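PDB 4H6X: thiazoline oxidase/subtilisin-like protease from Prochloron didemni, which acts as a subtilisin-like patellamide maturation protease, of a family that cleaves precursor peptides and probably macrocyclises them by transamidation. Local coordinates for residues A[114-119]-A[255-260]; A[127-132]-A[283-288]; A[224-229]-A[248-253]. All blocks are in the same frame, centred on the assembly; numbering follows the deposited sequence.

Contact 1: residues A[114-119]-A[255-260]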
# COMPACT_ATOMS: atom_id res chain seq x y z
N THR A 114 1.05 3.53 -4.59
CA THR A 114 0.52 4.83 -4.19
C THR A 114 -0.87 5.08 -4.78
O THR A 114 -1.77 5.57 -4.08
CB THR A 114 1.50 5.97 -4.54
OG1 THR A 114 2.78 5.68 -3.95
CG2 THR A 114 1.00 7.30 -4.03
N SER A 115 -1.05 4.74 -6.06
CA SER A 115 -2.36 4.87 -6.71
C SER A 115 -3.42 3.97 -6.07
O SER A 115 -4.59 4.36 -5.95
CB SER A 115 -2.24 4.60 -8.23
OG SER A 115 -2.01 3.22 -8.51
N THR A 116 -3.01 2.77 -5.64
CA THR A 116 -3.93 1.84 -4.95
C THR A 116 -4.47 2.43 -3.65
O THR A 116 -5.62 2.20 -3.25
CB THR A 116 -3.24 0.48 -4.68
OG1 THR A 116 -3.00 -0.16 -5.94
CG2 THR A 116 -4.11 -0.44 -3.81
N ILE A 117 -3.62 3.19 -2.97
CA ILE A 117 -3.97 3.78 -1.71
C ILE A 117 -4.76 5.07 -1.92
O ILE A 117 -5.77 5.31 -1.25
CB ILE A 117 -2.71 4.00 -0.82
CG1 ILE A 117 -2.12 2.64 -0.42
CG2 ILE A 117 -3.06 4.84 0.39
CD1 ILE A 117 -0.72 2.68 0.17
N VAL A 118 -4.29 5.91 -2.83
CA VAL A 118 -4.79 7.29 -2.85
C VAL A 118 -5.30 7.82 -4.20
O VAL A 118 -5.70 8.98 -4.30
CB VAL A 118 -3.76 8.26 -2.23
CG1 VAL A 118 -2.70 8.69 -3.26
CG2 VAL A 118 -4.45 9.47 -1.62
N GLY A 119 -5.28 6.99 -5.23
CA GLY A 119 -5.78 7.43 -6.54
C GLY A 119 -7.18 8.02 -6.43
O GLY A 119 -8.04 7.48 -5.74
N GLU A 255 -4.15 -10.43 -6.36
CA GLU A 255 -4.07 -10.83 -7.75
C GLU A 255 -4.84 -9.88 -8.66
O GLU A 255 -6.00 -9.56 -8.40
CB GLU A 255 -4.58 -12.27 -7.91
CG GLU A 255 -4.47 -12.84 -9.31
CD GLU A 255 -4.80 -14.33 -9.38
OE1 GLU A 255 -5.61 -14.81 -8.56
OE2 GLU A 255 -4.23 -15.01 -10.26
N GLU A 256 -4.19 -9.42 -9.73
CA GLU A 256 -4.85 -8.57 -10.74
C GLU A 256 -5.43 -7.30 -10.12
O GLU A 256 -6.59 -6.94 -10.34
CB GLU A 256 -5.93 -9.36 -11.49
CG GLU A 256 -5.38 -10.45 -12.39
CD GLU A 256 -4.78 -9.90 -13.66
OE1 GLU A 256 -5.46 -9.08 -14.33
OE2 GLU A 256 -3.63 -10.26 -13.99
N ILE A 257 -4.58 -6.64 -9.34
CA ILE A 257 -4.91 -5.37 -8.74
C ILE A 257 -4.56 -4.28 -9.74
O ILE A 257 -3.47 -4.29 -10.32
CB ILE A 257 -4.14 -5.18 -7.40
CG1 ILE A 257 -4.39 -6.35 -6.44
CG2 ILE A 257 -4.43 -3.80 -6.79
CD1 ILE A 257 -5.85 -6.66 -6.15
N LEU A 258 -5.50 -3.35 -9.94
CA LEU A 258 -5.37 -2.23 -10.87
C LEU A 258 -4.64 -1.06 -10.22
O LEU A 258 -5.04 -0.58 -9.16
CB LEU A 258 -6.76 -1.76 -11.32
CG LEU A 258 -6.79 -0.68 -12.41
CD1 LEU A 258 -6.36 -1.28 -13.75
CD2 LEU A 258 -8.17 -0.02 -12.53
N GLY A 259 -3.60 -0.58 -10.89
CA GLY A 259 -2.92 0.61 -10.43
C GLY A 259 -2.15 1.29 -11.55
O GLY A 259 -2.07 0.78 -12.69
N ALA A 260 -1.55 2.42 -11.20
CA ALA A 260 -0.81 3.24 -12.16
C ALA A 260 0.62 2.75 -12.43
O ALA A 260 1.23 2.06 -11.60
CB ALA A 260 -0.79 4.68 -11.70

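Contact 2: residues A[127-132]-A[283-288]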
# COMPACT_ATOMS: atom_id res chain seq x y z
N GLY A 127 -8.27 4.84 -5.73
CA GLY A 127 -7.65 4.16 -4.59
C GLY A 127 -8.62 3.90 -3.45
O GLY A 127 -9.74 4.38 -3.46
N ILE A 128 -8.18 3.13 -2.46
CA ILE A 128 -9.00 2.79 -1.30
C ILE A 128 -9.30 4.02 -0.45
O ILE A 128 -10.43 4.19 0.05
CB ILE A 128 -8.33 1.68 -0.45
CG1 ILE A 128 -8.14 0.41 -1.30
CG2 ILE A 128 -9.12 1.39 0.82
CD1 ILE A 128 -9.43 -0.29 -1.72
N ALA A 129 -8.32 4.91 -0.32
CA ALA A 129 -8.45 6.03 0.60
C ALA A 129 -8.00 7.37 -0.02
O ALA A 129 -7.03 7.99 0.45
CB ALA A 129 -7.70 5.73 1.90
N PRO A 130 -8.72 7.81 -1.08
CA PRO A 130 -8.34 9.01 -1.85
C PRO A 130 -8.27 10.32 -1.04
O PRO A 130 -7.65 11.28 -1.50
CB PRO A 130 -9.44 9.11 -2.91
CG PRO A 130 -10.62 8.42 -2.29
CD PRO A 130 -10.00 7.25 -1.57
N ASN A 131 -8.88 10.36 0.15
CA ASN A 131 -8.91 11.60 0.92
C ASN A 131 -7.92 11.71 2.07
O ASN A 131 -7.86 12.75 2.73
CB ASN A 131 -10.34 11.91 1.42
CG ASN A 131 -11.23 12.50 0.33
OD1 ASN A 131 -12.46 12.50 0.45
ND2 ASN A 131 -10.61 13.01 -0.73
N CYS A 132 -7.15 10.65 2.31
CA CYS A 132 -6.07 10.69 3.31
C CYS A 132 -4.86 11.44 2.77
O CYS A 132 -4.71 11.58 1.55
CB CYS A 132 -5.65 9.28 3.72
SG CYS A 132 -6.96 8.42 4.62
N ILE A 283 -7.45 0.28 3.77
CA ILE A 283 -8.56 -0.11 4.66
C ILE A 283 -8.29 0.40 6.07
O ILE A 283 -9.14 1.04 6.69
CB ILE A 283 -8.82 -1.65 4.62
CG1 ILE A 283 -9.34 -2.04 3.22
CG2 ILE A 283 -9.80 -2.06 5.72
CD1 ILE A 283 -9.59 -3.51 3.00
N SER A 284 -7.07 0.15 6.54
CA SER A 284 -6.64 0.62 7.86
C SER A 284 -6.78 2.13 7.99
O SER A 284 -7.23 2.62 9.02
CB SER A 284 -5.20 0.19 8.14
OG SER A 284 -5.10 -1.23 8.18
N ALA A 285 -6.40 2.86 6.95
CA ALA A 285 -6.54 4.33 6.96
C ALA A 285 -8.02 4.78 6.97
O ALA A 285 -8.38 5.76 7.64
CB ALA A 285 -5.82 4.94 5.77
N LEU A 286 -8.86 4.09 6.21
CA LEU A 286 -10.30 4.36 6.27
C LEU A 286 -10.85 4.15 7.69
O LEU A 286 -11.65 4.95 8.19
CB LEU A 286 -11.05 3.49 5.26
CG LEU A 286 -10.89 3.75 3.74
CD1 LEU A 286 -11.85 2.85 2.96
CD2 LEU A 286 -11.12 5.20 3.35
N LEU A 287 -10.43 3.08 8.36
CA LEU A 287 -10.93 2.77 9.71
C LEU A 287 -10.46 3.81 10.71
O LEU A 287 -11.22 4.24 11.57
CB LEU A 287 -10.54 1.35 10.15
CG LEU A 287 -11.15 0.20 9.35
CD1 LEU A 287 -10.49 -1.13 9.71
CD2 LEU A 287 -12.67 0.12 9.51
N MET A 288 -9.20 4.24 10.57
CA MET A 288 -8.68 5.36 11.33
C MET A 288 -9.42 6.67 11.01
O MET A 288 -9.67 7.48 11.91
CB MET A 288 -7.17 5.56 11.10
CG MET A 288 -6.27 4.44 11.58
SD MET A 288 -4.54 4.88 11.29
CE MET A 288 -3.75 3.45 12.04

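Contact 3: residues A[224-229]-A[248-253]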
# COMPACT_ATOMS: atom_id res chain seq x y z
N LEU A 224 1.33 -5.16 10.85
CA LEU A 224 0.36 -5.91 10.06
C LEU A 224 1.05 -6.50 8.85
O LEU A 224 1.44 -5.78 7.92
CB LEU A 224 -0.82 -5.01 9.66
CG LEU A 224 -2.04 -5.65 9.00
CD1 LEU A 224 -2.72 -6.61 9.96
CD2 LEU A 224 -3.03 -4.59 8.55
N ALA A 225 1.21 -7.82 8.87
CA ALA A 225 1.71 -8.56 7.72
C ALA A 225 0.55 -8.90 6.77
O ALA A 225 -0.54 -9.26 7.21
CB ALA A 225 2.42 -9.82 8.18
N VAL A 226 0.78 -8.75 5.47
CA VAL A 226 -0.31 -8.97 4.50
C VAL A 226 0.08 -10.00 3.45
O VAL A 226 1.11 -9.89 2.81
CB VAL A 226 -0.78 -7.67 3.83
CG1 VAL A 226 -1.97 -7.95 2.92
CG2 VAL A 226 -1.14 -6.62 4.88
N GLY A 227 -0.77 -11.02 3.31
CA GLY A 227 -0.61 -12.03 2.27
C GLY A 227 -1.57 -11.71 1.13
O GLY A 227 -2.48 -10.90 1.29
N ALA A 228 -1.35 -12.36 -0.01
CA ALA A 228 -2.16 -12.14 -1.22
C ALA A 228 -3.17 -13.26 -1.47
O ALA A 228 -2.81 -14.44 -1.50
CB ALA A 228 -1.25 -11.96 -2.43
N ALA A 229 -4.43 -12.86 -1.65
CA ALA A 229 -5.50 -13.76 -2.06
C ALA A 229 -5.70 -13.69 -3.57
O ALA A 229 -5.52 -12.64 -4.20
CB ALA A 229 -6.81 -13.38 -1.36
N GLU A 248 0.41 -12.70 13.04
CA GLU A 248 0.08 -11.28 12.95
C GLU A 248 -0.23 -10.85 11.51
O GLU A 248 -0.09 -9.67 11.17
CB GLU A 248 1.24 -10.43 13.51
CG GLU A 248 1.88 -10.94 14.81
CD GLU A 248 0.94 -10.98 16.01
OE1 GLU A 248 -0.01 -10.17 16.08
OE2 GLU A 248 1.17 -11.84 16.90
N GLY A 249 -0.66 -11.81 10.69
CA GLY A 249 -0.95 -11.53 9.28
C GLY A 249 -2.40 -11.67 8.85
O GLY A 249 -3.21 -12.37 9.49
N ILE A 250 -2.71 -11.01 7.74
CA ILE A 250 -4.04 -10.99 7.17
C ILE A 250 -3.91 -11.18 5.64
O ILE A 250 -2.93 -10.76 5.03
CB ILE A 250 -4.82 -9.69 7.57
CG1 ILE A 250 -6.33 -9.84 7.34
CG2 ILE A 250 -4.27 -8.46 6.86
CD1 ILE A 250 -7.18 -8.81 8.06
N LEU A 251 -4.89 -11.87 5.06
CA LEU A 251 -4.97 -12.07 3.62
C LEU A 251 -5.85 -11.00 3.00
O LEU A 251 -6.88 -10.64 3.57
CB LEU A 251 -5.59 -13.43 3.31
CG LEU A 251 -4.76 -14.64 2.88
CD1 LEU A 251 -5.67 -15.59 2.12
CD2 LEU A 251 -3.58 -14.25 2.01
N ALA A 252 -5.44 -10.49 1.84
CA ALA A 252 -6.25 -9.54 1.09
C ALA A 252 -6.07 -9.79 -0.42
O ALA A 252 -5.13 -10.48 -0.81
CB ALA A 252 -5.87 -8.12 1.47
N PRO A 253 -6.99 -9.28 -1.26
CA PRO A 253 -6.79 -9.43 -2.71
C PRO A 253 -5.39 -8.96 -3.13
O PRO A 253 -5.01 -7.81 -2.87
CB PRO A 253 -7.85 -8.49 -3.31
CG PRO A 253 -8.91 -8.40 -2.27
CD PRO A 253 -8.18 -8.45 -0.96

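Contact 1: residues A[114-119]-A[255-260]
Ser-115 and Ala-260 form the one hydrogen bond between residues 114-119 and 255-260: Ala-260 N donates to Ser-115 OG at 2.8 Å, nearly straight with 170° at the hydrogen. A chi1 of 72° sets OG between the backbone N and the carbonyl carbon. There OG also bonds to His-112 O one turn back, so the hydroxyl serves the helix and the incoming backbone N-H together. Were an alanine in this place, with no hydroxyl to offer, the buried Ala-260 amide would probably lose its acceptor.

The rest is packing. Ala-260 CB rests on Ser-115 CB at 3.8 Å, while Gly-259 passes with its CA 3.4 Å from Ser-115 OG, where even a methyl would be tight. Thr-116 meets Ile-257 at about a right angle, its OG1 lying 4.0 Å from the CG2 methyl of Ile-257; the polar partner of that hydroxyl is His-112 O.

Strand 257-259 opens with a G1 beta bulge, Glu-256 and Ile-257 both facing Leu-270, pairs antiparallel with strand 268-270, and crosses the last turn of helix 101-118 at 96°. Helix 273-293 packs beside both elements, Pro-278 against Thr-116 and Met-275 against Ile-257.

Contact 2: residues A[127-132]-A[283-288]
Ile-128 keeps CG1 beside its backbone N (chi1 -60°), which leaves the CG2 methyl opposite that nitrogen and facing helix 273-293. From the helix, Leu-286 answers with CG anti to the carbonyl carbon (chi1 -69°), and its forked end straddles the carbonyl oxygen of Ile-128: CD1 and CD2 each stand 3.5 Å from Ile-128 O. The two side chains cross at about a right angle, CD1 of Leu-286 lying 3.8 Å from CG2 of Ile-128. The same CG2 sits 3.6 Å from Ile-283 N, against the helix backbone, and touches CG1 of Ile-283 beside it.

A type I beta turn from Ala-129 to Cys-132 delivers the other two groups. Ala-129 CB meets Leu-286 CD2 at 3.8 Å, and Cys-132 SG meets Ala-285 CB at the same distance. No hydrogen bond joins the segments; this is a buried apolar seam between loop and helix.

The loop links helix 101-118 to strand 133-138, and its backbone bonds at Ile-128 and Ala-129 tie it back to Thr-116 and Ile-117. Helix 20-26 closes the seam through Leu-20 on Ile-128 and Leu-23 on Leu-286, while helix 332-340 reaches Ile-283 through Ile-332.

Contact 3: residues A[224-229]-A[248-253]
Ala-225 sits between Glu-248 and Ile-250 at the start of a regular parallel ladder of five backbone hydrogen bonds between residues 224-229 and 248-253. Ala-225 N donates to Glu-248 O at 3.2 Å, Ile-250 N returns to Ala-225 O, Gly-227 N goes on to Ile-250 O, Ala-252 N to Gly-227 O, and Ala-229 N ends the run on Ala-252 O at 2.6 Å. The strands twist by 40° against each other.

The close packing lies in the middle and toward the C-terminal ends. Leu-251 bends CD2 over the backbone of Gly-227, 3.4 Å from Gly-227 C, at a chi1 of -102° that departs from a staggered value; a beta carbon on that glycine would collide with the methyl. Ala-229 CB presses on Ala-252 O at 3.4 Å. On the other face of the sheet Val-226 and Ile-250 lie side by side, pointing the same way, with their CG2 methyls 4.1 Å apart, and Val-226 CG1 reaches Ala-252 CB at 4.2 Å.

The N-terminal ends are looser and nearer solvent. Ala-225 and Glu-248 are both partly exposed, and the Glu-248 carboxylate leaves the ladder for a salt bridge with Arg-304. Even here Leu-224 CD1 meets Ile-250 CG2 at 3.9 Å.

Strand 249-253 is an edge of the seven-stranded parallel sheet, and strand 201-205 flanks 224-229 on its other side. The Val-226, Ile-250 and Ala-252 face packs against helix 273-293, chiefly through Met-280, with Ala-276 on Val-226; helix 300-309 adds Leu-307 on Ile-250 and Leu-308 on Leu-224.

Overall arrangement
All three contacts lie in the subtilisin-like fold, their centres about 13 Å (contacts 1 and 2), 16 Å (1 and 3) and 17 Å (2 and 3) apart. Along the chain the order is 114-119, 127-132, 224-229, 248-253, 255-260, 283-288: contacts 1 and 2 interlock, and contact 3 falls between their halves. Contacts 1 and 2 also touch through a probable hydrogen bond from Gly-127 N to Gly-119 O at 2.7 Å; contact 3 meets both by packing only. Helix 273-293 supplies half of contact 2 and packs against contacts 1 and 3. Helix 101-118, strand 34-39 of the parallel sheet and helix 273-293 carry His-109, Asp-39 and Ser-274, whose geometry is consistent with a subtilase catalytic triad.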